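Local atomic coordinates of QdtA (Thermoanaerobacterium thermosaccharolyticum, PDB entry 4ZU5), a protein that adopts the antiparallel beta-barrel fold of the WxcM-like family in the cupin clan and holds thymidine in a pocket. Residues Y50-K55 and V95-F100; L56-I61 and L108-S113. One frame throughout, in Å; residues are numbered along the deposited sequence.

Contacts 1 and 2 lie in the two facing antiparallel sheets of a cupin-type barrel, with centres about 11 Å apart. Contact 1 pairs strands 47-53 and 96-100 in one sheet; contact 2 pairs strands 58-64 and 107-112 in the other. Their segments alternate along the chain, 50-55, 56-61, 95-100 and then 108-113, and the chain crosses between sheets directly from 47-53 to 58-64 and from 96-100 to 107-112. Side chains bridge the interior: Arg97 NH1 lies 3.0 Å from Gln58 OE1, a probable hydrogen bond, and Met99 CE packs 4.0 Å from Leu108 CD2. The side chains of His51 and Gln58 each lie about 7 Å from bound thymidine, placing both contacts near the pocket.

Contact 1: Y50-K55 and V95-F100; sequences YHSHKK and VWREMF. Unlike the reference sequence in segment 50-55: Ser52 (reference Ala). Unlike the reference sequence in segment 95-100: Val95 (reference Leu).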
ATOM      1  N   TYR A  50      -9.560  17.687   1.118  1.00 37.97           N
ATOM      2  CA  TYR A  50     -10.387  18.663   1.818  1.00 37.69           C
ATOM      3  C   TYR A  50     -10.945  18.032   3.083  1.00 37.92           C
ATOM      4  O   TYR A  50     -12.166  18.004   3.278  1.00 39.28           O
ATOM      5  CB  TYR A  50     -11.551  19.174   0.943  1.00 38.98           C
ATOM      6  CG  TYR A  50     -11.125  19.892  -0.329  1.00 40.39           C
ATOM      7  CD1 TYR A  50     -10.709  21.223  -0.323  1.00 40.61           C
ATOM      8  CD2 TYR A  50     -11.147  19.226  -1.548  1.00 40.32           C
ATOM      9  CE1 TYR A  50     -10.355  21.878  -1.500  1.00 41.23           C
ATOM     10  CE2 TYR A  50     -10.815  19.867  -2.718  1.00 42.58           C
ATOM     11  CZ  TYR A  50     -10.412  21.182  -2.680  1.00 41.31           C
ATOM     12  OH  TYR A  50      -9.990  21.730  -3.846  1.00 48.96           O
ATOM     13  N   HIS A  51     -10.063  17.603   3.986  1.00 36.65           N
ATOM     14  CA  HIS A  51     -10.521  17.052   5.256  1.00 37.04           C
ATOM     15  C   HIS A  51      -9.404  16.982   6.269  1.00 36.30           C
ATOM     16  O   HIS A  51      -8.240  17.261   5.961  1.00 35.07           O
ATOM     17  CB  HIS A  51     -11.186  15.673   5.037  1.00 38.39           C
ATOM     18  CG  HIS A  51     -10.221  14.579   4.705  1.00 42.99           C
ATOM     19  ND1 HIS A  51      -9.867  14.263   3.412  1.00 46.70           N
ATOM     20  CD2 HIS A  51      -9.488  13.766   5.504  1.00 42.94           C
ATOM     21  CE1 HIS A  51      -8.957  13.304   3.424  1.00 44.51           C
ATOM     22  NE2 HIS A  51      -8.703  12.995   4.681  1.00 50.90           N
ATOM     23  N   SER A  52      -9.806  16.752   7.508  1.00 35.05           N
ATOM     24  CA  SER A  52      -8.908  16.471   8.589  1.00 36.14           C
ATOM     25  C   SER A  52      -9.486  15.369   9.499  1.00 39.25           C
ATOM     26  O   SER A  52     -10.549  14.789   9.220  1.00 40.55           O
ATOM     27  CB  SER A  52      -8.658  17.738   9.393  1.00 34.52           C
ATOM     28  OG  SER A  52      -7.650  17.533  10.389  1.00 35.39           O
ATOM     29  N   HIS A  53      -8.775  15.066  10.583  1.00 38.30           N
ATOM     30  CA  HIS A  53      -9.264  14.124  11.593  1.00 39.70           C
ATOM     31  C   HIS A  53      -8.871  14.536  12.962  1.00 36.74           C
ATOM     32  O   HIS A  53      -7.841  15.188  13.122  1.00 39.12           O
ATOM     33  CB  HIS A  53      -8.593  12.780  11.389  1.00 43.66           C
ATOM     34  CG  HIS A  53      -8.817  12.224  10.040  1.00 40.95           C
ATOM     35  ND1 HIS A  53      -9.915  11.456   9.742  1.00 47.72           N
ATOM     36  CD2 HIS A  53      -8.134  12.383   8.884  1.00 44.55           C
ATOM     37  CE1 HIS A  53      -9.863  11.094   8.470  1.00 47.65           C
ATOM     38  NE2 HIS A  53      -8.791  11.644   7.927  1.00 44.50           N
ATOM     39  N   LYS A  54      -9.602  14.056  13.952  1.00 39.41           N
ATOM     40  CA  LYS A  54      -9.203  14.292  15.349  1.00 43.53           C
ATOM     41  C   LYS A  54      -8.312  13.191  15.939  1.00 43.34           C
ATOM     42  O   LYS A  54      -7.498  13.448  16.821  1.00 48.13           O
ATOM     43  CB  LYS A  54     -10.415  14.453  16.278  1.00 51.67           C
ATOM     44  CG  LYS A  54     -11.482  15.471  15.871  1.00 62.00           C
ATOM     45  CD  LYS A  54     -12.648  14.871  15.052  1.00 66.29           C
ATOM     46  CE  LYS A  54     -13.886  14.464  15.856  1.00 68.57           C
ATOM     47  NZ  LYS A  54     -14.745  15.647  16.173  1.00 74.10           N
ATOM     48  N   LYS A  55      -8.487  11.947  15.522  1.00 38.92           N
ATOM     49  CA  LYS A  55      -7.822  10.841  16.242  1.00 38.02           C
ATOM     50  C   LYS A  55      -6.936   9.943  15.343  1.00 33.27           C
ATOM     51  O   LYS A  55      -6.161   9.139  15.819  1.00 39.65           O
ATOM     52  CB  LYS A  55      -8.901   9.974  16.909  1.00 43.17           C
ATOM     53  CG  LYS A  55      -9.456  10.638  18.173  1.00 51.62           C
ATOM     54  CD  LYS A  55     -10.883  10.265  18.542  1.00 57.26           C
ATOM     55  CE  LYS A  55     -11.278   8.890  18.020  1.00 64.53           C
ATOM     56  NZ  LYS A  55     -12.508   8.382  18.704  1.00 68.93           N
ATOM     57  N   VAL A  95      -4.659  18.209  11.146  1.00 32.87           N
ATOM     58  CA  VAL A  95      -4.024  18.854  10.043  1.00 31.44           C
ATOM     59  C   VAL A  95      -4.977  18.725   8.864  1.00 33.54           C
ATOM     60  O   VAL A  95      -5.476  17.649   8.608  1.00 31.50           O
ATOM     61  CB  VAL A  95      -2.723  18.138   9.705  1.00 31.01           C
ATOM     62  CG1 VAL A  95      -2.120  18.695   8.424  1.00 31.45           C
ATOM     63  CG2 VAL A  95      -1.711  18.288  10.855  1.00 31.68           C
ATOM     64  N   TRP A  96      -5.256  19.830   8.168  1.00 31.55           N
ATOM     65  CA  TRP A  96      -6.148  19.812   7.007  1.00 32.10           C
ATOM     66  C   TRP A  96      -5.314  19.493   5.803  1.00 33.82           C
ATOM     67  O   TRP A  96      -4.222  20.056   5.592  1.00 35.30           O
ATOM     68  CB  TRP A  96      -6.834  21.205   6.841  1.00 36.01           C
ATOM     69  CG  TRP A  96      -7.800  21.366   5.684  1.00 32.68           C
ATOM     70  CD1 TRP A  96      -7.495  21.802   4.441  1.00 35.00           C
ATOM     71  CD2 TRP A  96      -9.208  21.153   5.685  1.00 32.66           C
ATOM     72  NE1 TRP A  96      -8.622  21.842   3.645  1.00 34.86           N
ATOM     73  CE2 TRP A  96      -9.689  21.465   4.391  1.00 32.58           C
ATOM     74  CE3 TRP A  96     -10.105  20.671   6.614  1.00 34.98           C
ATOM     75  CZ2 TRP A  96     -11.023  21.319   4.024  1.00 34.83           C
ATOM     76  CZ3 TRP A  96     -11.438  20.588   6.270  1.00 35.31           C
ATOM     77  CH2 TRP A  96     -11.876  20.877   4.960  1.00 35.58           C
ATOM     78  N   ARG A  97      -5.838  18.655   4.925  1.00 35.34           N
ATOM     79  CA  ARG A  97      -5.090  18.428   3.707  1.00 35.09           C
ATOM     80  C   ARG A  97      -5.903  18.345   2.439  1.00 31.52           C
ATOM     81  O   ARG A  97      -7.082  17.996   2.456  1.00 37.09           O
ATOM     82  CB  ARG A  97      -4.152  17.234   3.834  1.00 37.48           C
ATOM     83  CG  ARG A  97      -4.751  15.904   3.473  1.00 41.66           C
ATOM     84  CD  ARG A  97      -5.953  15.642   4.346  1.00 46.15           C
ATOM     85  NE  ARG A  97      -5.696  15.723   5.787  1.00 53.24           N
ATOM     86  CZ  ARG A  97      -5.329  14.688   6.537  1.00 53.67           C
ATOM     87  NH1 ARG A  97      -5.128  13.508   5.961  1.00 56.23           N
ATOM     88  NH2 ARG A  97      -5.198  14.830   7.852  1.00 47.55           N
ATOM     89  N   GLU A  98      -5.220  18.717   1.366  1.00 32.68           N
ATOM     90  CA  GLU A  98      -5.691  18.603  -0.027  1.00 31.93           C
ATOM     91  C   GLU A  98      -4.563  18.047  -0.884  1.00 34.94           C
ATOM     92  O   GLU A  98      -3.374  18.209  -0.594  1.00 38.45           O
ATOM     93  CB  GLU A  98      -6.106  20.002  -0.510  1.00 35.19           C
ATOM     94  CG  GLU A  98      -7.209  20.619   0.328  1.00 34.07           C
ATOM     95  CD  GLU A  98      -7.349  22.116   0.161  1.00 34.93           C
ATOM     96  OE1 GLU A  98      -6.699  22.637  -0.755  1.00 39.69           O
ATOM     97  OE2 GLU A  98      -8.103  22.714   0.947  1.00 41.27           O
ATOM     98  N   MET A  99      -4.919  17.350  -1.953  1.00 34.68           N
ATOM     99  CA  MET A  99      -3.940  16.749  -2.806  1.00 35.81           C
ATOM    100  C   MET A  99      -4.210  17.135  -4.260  1.00 32.59           C
ATOM    101  O   MET A  99      -5.360  17.172  -4.677  1.00 37.87           O
ATOM    102  CB  MET A  99      -4.029  15.227  -2.685  1.00 37.15           C
ATOM    103  CG  MET A  99      -3.761  14.658  -1.294  1.00 38.63           C
ATOM    104  SD  MET A  99      -5.239  14.459  -0.330  1.00 51.39           S
ATOM    105  CE  MET A  99      -5.672  12.811  -0.875  1.00 50.77           C
ATOM    106  N   PHE A 100      -3.160  17.392  -5.011  1.00 38.21           N
ATOM    107  CA  PHE A 100      -3.318  17.957  -6.362  1.00 39.04           C
ATOM    108  C   PHE A 100      -2.095  17.736  -7.234  1.00 40.16           C
ATOM    109  O   PHE A 100      -1.060  17.239  -6.767  1.00 40.84           O
ATOM    110  CB  PHE A 100      -3.728  19.438  -6.234  1.00 41.35           C
ATOM    111  CG  PHE A 100      -2.616  20.329  -5.754  1.00 41.69           C
ATOM    112  CD1 PHE A 100      -1.804  21.000  -6.660  1.00 43.79           C
ATOM    113  CD2 PHE A 100      -2.362  20.469  -4.408  1.00 39.90           C
ATOM    114  CE1 PHE A 100      -0.772  21.826  -6.241  1.00 42.57           C
ATOM    115  CE2 PHE A 100      -1.329  21.287  -3.976  1.00 41.79           C
ATOM    116  CZ  PHE A 100      -0.511  21.932  -4.889  1.00 40.59           C
TER
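His51 and Arg97 form an antiparallel hydrogen-bonded pair where strands 50-53 and 96-100 run at 142° to each other. The pairing contains a G1 beta bulge of the cupin barrel: Tyr50 and His51 both face Arg97, and Tyr50 takes the left-handed backbone conformation often filled by glycine. Arg97 N gives a good bond to His51 O at 3.0 Å, while Tyr50 N, 2.8 Å from Arg97 O, makes only a weak, bent one.

The side chains of His51 and Arg97 share one face of the sheet. Tyr121 of the thymidine pocket packs on the rings of His51 and His53. Arg97 CD sits over the imidazole face, 4.0 Å from the His51 ring centroid, a CH-pi contact suited to arginine's long aliphatic stem. With CG between the backbone N and carbonyl carbon (chi1 88°) and further bends at chi2 and chi3, the chain folds back along its own strand. Its NH2 thereby reaches Val95 O at 2.9 Å, with the acceptor in the guanidinium plane. Ser52 OG gives the same carbonyl a weak bond of 2.8 Å, a short hydroxyl being enough at this place.

Tyr50, Trp96 and Glu98 meet away from the His51 face. The broad indole lies flat against the bulge, one face covered by backbone atoms of Tyr50 and His51, and its CH2 comes 3.3 Å from Tyr50 O. Tyr125 of helix 125-136 meets the indole edge-to-face. Glu98 lays CG over the phenol ring of Tyr50, and its carboxylate is shared: OE1 forms a salt bridge with Arg70, which would favour the charged state. OE2 accepts a hydrogen bond from Trp96 NE1 at 2.9 Å; NE1 approaches on the anti side, 24° out of the carboxylate plane, while OE2 lies in the indole plane.

Contact 2: L56-I61 and L108-S113; sequences LHQVLI and LLVLAS
Ile61 and Leu109 share the shortest hydrogen bond of this cupin sheet pairing. Strands 58-61 and 108-112 run antiparallel at 164°, and Leu109 N meets Ile61 O at 2.7 Å in an almost straight bond. Val59 and Leu111 form the next hydrogen-bonded pair: Val59 N to Leu111 O and Leu111 N to Val59 O are both 3.0 Å.

The buried face of Ile61, Leu109 and Leu111 is wholly aliphatic here, which suits its packing on Ile23. Ile61 CD1 touches both Leu109 CD2 and Leu111 CD1, each at 4.0 Å. On the other face, with Gln58 and Ala112, Leu60 and Val110 lie side by side, CG to CG2. Val110 CG1 also touches the Gln58 amide, 3.6 Å from NE2; that amide is held by Tyr37 OH at NE2 and Arg97 at OE1, a fit for a group that can both donate and accept.

The contact opens to solvent at His57, which is partly exposed, although Ser113 beside it is buried. Ser113 turns OG to a chi1 of 73°, where it accepts a hydrogen bond from His57 N at 3.0 Å, and Ser113 N returns one to His57 O at 2.9 Å; together they continue the pairing past the strands. The His57 imidazole instead bonds through ND1 to Tyr90 OH.

Strands 87-91 and 35-40 flank the pair within the sheet, Ile23 of strand 18-24 packs on Ile61 and Leu111, and Tyr38 of the second subunit packs on Ile61 and Leu109.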
ATOM      1  N   LEU A  56      -7.119  10.038  14.054  1.00 31.53           N
ATOM      2  CA  LEU A  56      -6.469   9.194  13.080  1.00 32.54           C
ATOM      3  C   LEU A  56      -5.022   9.642  12.806  1.00 36.23           C
ATOM      4  O   LEU A  56      -4.741  10.828  12.704  1.00 33.34           O
ATOM      5  CB  LEU A  56      -7.282   9.259  11.796  1.00 32.93           C
ATOM      6  CG  LEU A  56      -6.834   8.342  10.667  1.00 33.39           C
ATOM      7  CD1 LEU A  56      -6.984   6.887  11.106  1.00 31.21           C
ATOM      8  CD2 LEU A  56      -7.592   8.561   9.374  1.00 35.99           C
ATOM      9  N   HIS A  57      -4.135   8.667  12.577  1.00 30.77           N
ATOM     10  CA  HIS A  57      -2.754   8.937  12.194  1.00 31.73           C
ATOM     11  C   HIS A  57      -2.636   8.201  10.870  1.00 32.83           C
ATOM     12  O   HIS A  57      -3.238   7.144  10.699  1.00 30.69           O
ATOM     13  CB  HIS A  57      -1.766   8.425  13.257  1.00 31.91           C
ATOM     14  CG  HIS A  57      -1.872   9.120  14.579  1.00 27.92           C
ATOM     15  ND1 HIS A  57      -0.986  10.087  15.008  1.00 32.01           N
ATOM     16  CD2 HIS A  57      -2.737   8.930  15.603  1.00 29.34           C
ATOM     17  CE1 HIS A  57      -1.372  10.542  16.193  1.00 30.98           C
ATOM     18  NE2 HIS A  57      -2.443   9.863  16.564  1.00 30.74           N
ATOM     19  N   GLN A  58      -1.946   8.820   9.917  1.00 27.42           N
ATOM     20  CA  GLN A  58      -1.822   8.317   8.569  1.00 29.86           C
ATOM     21  C   GLN A  58      -0.413   8.552   8.091  1.00 28.13           C
ATOM     22  O   GLN A  58       0.256   9.491   8.552  1.00 27.41           O
ATOM     23  CB  GLN A  58      -2.715   9.182   7.678  1.00 34.97           C
ATOM     24  CG  GLN A  58      -4.191   8.958   7.898  1.00 38.60           C
ATOM     25  CD  GLN A  58      -4.998   9.558   6.745  1.00 41.14           C
ATOM     26  OE1 GLN A  58      -4.654  10.594   6.189  1.00 38.00           O
ATOM     27  NE2 GLN A  58      -6.042   8.865   6.353  1.00 43.75           N
ATOM     28  N   VAL A  59      -0.008   7.758   7.111  1.00 27.27           N
ATOM     29  CA  VAL A  59       1.189   7.987   6.334  1.00 26.43           C
ATOM     30  C   VAL A  59       0.808   7.907   4.879  1.00 28.58           C
ATOM     31  O   VAL A  59       0.258   6.928   4.437  1.00 27.74           O
ATOM     32  CB  VAL A  59       2.255   6.954   6.689  1.00 25.67           C
ATOM     33  CG1 VAL A  59       3.454   6.997   5.764  1.00 25.61           C
ATOM     34  CG2 VAL A  59       2.737   7.195   8.127  1.00 23.58           C
ATOM     35  N   LEU A  60       1.186   8.922   4.129  1.00 28.20           N
ATOM     36  CA  LEU A  60       0.926   8.965   2.698  1.00 28.28           C
ATOM     37  C   LEU A  60       2.202   8.654   1.932  1.00 28.14           C
ATOM     38  O   LEU A  60       3.290   9.155   2.263  1.00 29.19           O
ATOM     39  CB  LEU A  60       0.427  10.363   2.286  1.00 28.21           C
ATOM     40  CG  LEU A  60      -1.038  10.743   2.511  1.00 31.32           C
ATOM     41  CD1 LEU A  60      -1.498  10.508   3.950  1.00 30.51           C
ATOM     42  CD2 LEU A  60      -1.328  12.190   2.144  1.00 32.32           C
ATOM     43  N   ILE A  61       2.090   7.891   0.861  1.00 26.82           N
ATOM     44  CA  ILE A  61       3.274   7.530   0.051  1.00 31.44           C
ATOM     45  C   ILE A  61       2.907   7.496  -1.419  1.00 32.25           C
ATOM     46  O   ILE A  61       1.903   6.888  -1.801  1.00 31.72           O
ATOM     47  CB  ILE A  61       3.825   6.107   0.416  1.00 33.61           C
ATOM     48  CG1 ILE A  61       3.860   5.913   1.927  1.00 34.60           C
ATOM     49  CG2 ILE A  61       5.198   5.839  -0.205  1.00 30.52           C
ATOM     50  CD1 ILE A  61       3.600   4.492   2.359  1.00 37.03           C
ATOM     51  N   LEU A 108      -1.132   6.987  -5.113  1.00 30.83           N
ATOM     52  CA  LEU A 108      -0.950   7.479  -3.728  1.00 31.03           C
ATOM     53  C   LEU A 108      -1.500   6.388  -2.783  1.00 29.11           C
ATOM     54  O   LEU A 108      -2.692   6.059  -2.866  1.00 30.80           O
ATOM     55  CB  LEU A 108      -1.801   8.716  -3.569  1.00 31.61           C
ATOM     56  CG  LEU A 108      -1.705   9.433  -2.206  1.00 33.47           C
ATOM     57  CD1 LEU A 108      -0.261   9.633  -1.777  1.00 35.28           C
ATOM     58  CD2 LEU A 108      -2.494  10.735  -2.116  1.00 34.90           C
ATOM     59  N   LEU A 109      -0.652   5.894  -1.879  1.00 30.23           N
ATOM     60  CA  LEU A 109      -1.019   4.892  -0.898  1.00 27.14           C
ATOM     61  C   LEU A 109      -1.134   5.578   0.456  1.00 27.08           C
ATOM     62  O   LEU A 109      -0.298   6.412   0.798  1.00 27.62           O
ATOM     63  CB  LEU A 109       0.080   3.847  -0.812  1.00 28.75           C
ATOM     64  CG  LEU A 109      -0.072   2.823   0.298  1.00 27.29           C
ATOM     65  CD1 LEU A 109      -1.275   1.950  -0.062  1.00 29.94           C
ATOM     66  CD2 LEU A 109       1.181   1.969   0.371  1.00 28.14           C
ATOM     67  N   VAL A 110      -2.153   5.217   1.216  1.00 26.78           N
ATOM     68  CA  VAL A 110      -2.298   5.748   2.551  1.00 26.87           C
ATOM     69  C   VAL A 110      -2.390   4.570   3.509  1.00 27.20           C
ATOM     70  O   VAL A 110      -3.158   3.666   3.289  1.00 26.07           O
ATOM     71  CB  VAL A 110      -3.564   6.615   2.650  1.00 27.00           C
ATOM     72  CG1 VAL A 110      -3.777   7.175   4.065  1.00 29.62           C
ATOM     73  CG2 VAL A 110      -3.500   7.722   1.572  1.00 30.81           C
ATOM     74  N   LEU A 111      -1.581   4.598   4.561  1.00 28.11           N
ATOM     75  CA  LEU A 111      -1.680   3.687   5.676  1.00 29.05           C
ATOM     76  C   LEU A 111      -2.321   4.424   6.856  1.00 31.02           C
ATOM     77  O   LEU A 111      -1.986   5.559   7.115  1.00 28.18           O
ATOM     78  CB  LEU A 111      -0.295   3.222   6.112  1.00 28.40           C
ATOM     79  CG  LEU A 111       0.659   2.845   4.983  1.00 32.71           C
ATOM     80  CD1 LEU A 111       2.061   2.521   5.503  1.00 32.26           C
ATOM     81  CD2 LEU A 111       0.114   1.750   4.107  1.00 33.44           C
ATOM     82  N   ALA A 112      -3.256   3.804   7.561  1.00 28.53           N
ATOM     83  CA  ALA A 112      -4.109   4.466   8.525  1.00 27.41           C
ATOM     84  C   ALA A 112      -4.139   3.653   9.791  1.00 31.46           C
ATOM     85  O   ALA A 112      -4.187   2.421   9.732  1.00 30.26           O
ATOM     86  CB  ALA A 112      -5.523   4.613   7.980  1.00 27.77           C
ATOM     87  N   SER A 113      -4.128   4.362  10.913  1.00 32.19           N
ATOM     88  CA  SER A 113      -4.079   3.772  12.262  1.00 31.64           C
ATOM     89  C   SER A 113      -5.436   3.253  12.805  1.00 32.85           C
ATOM     90  O   SER A 113      -5.448   2.588  13.836  1.00 32.79           O
ATOM     91  CB  SER A 113      -3.503   4.784  13.272  1.00 33.00           C
ATOM     92  OG  SER A 113      -4.405   5.829  13.581  1.00 30.95           O
TER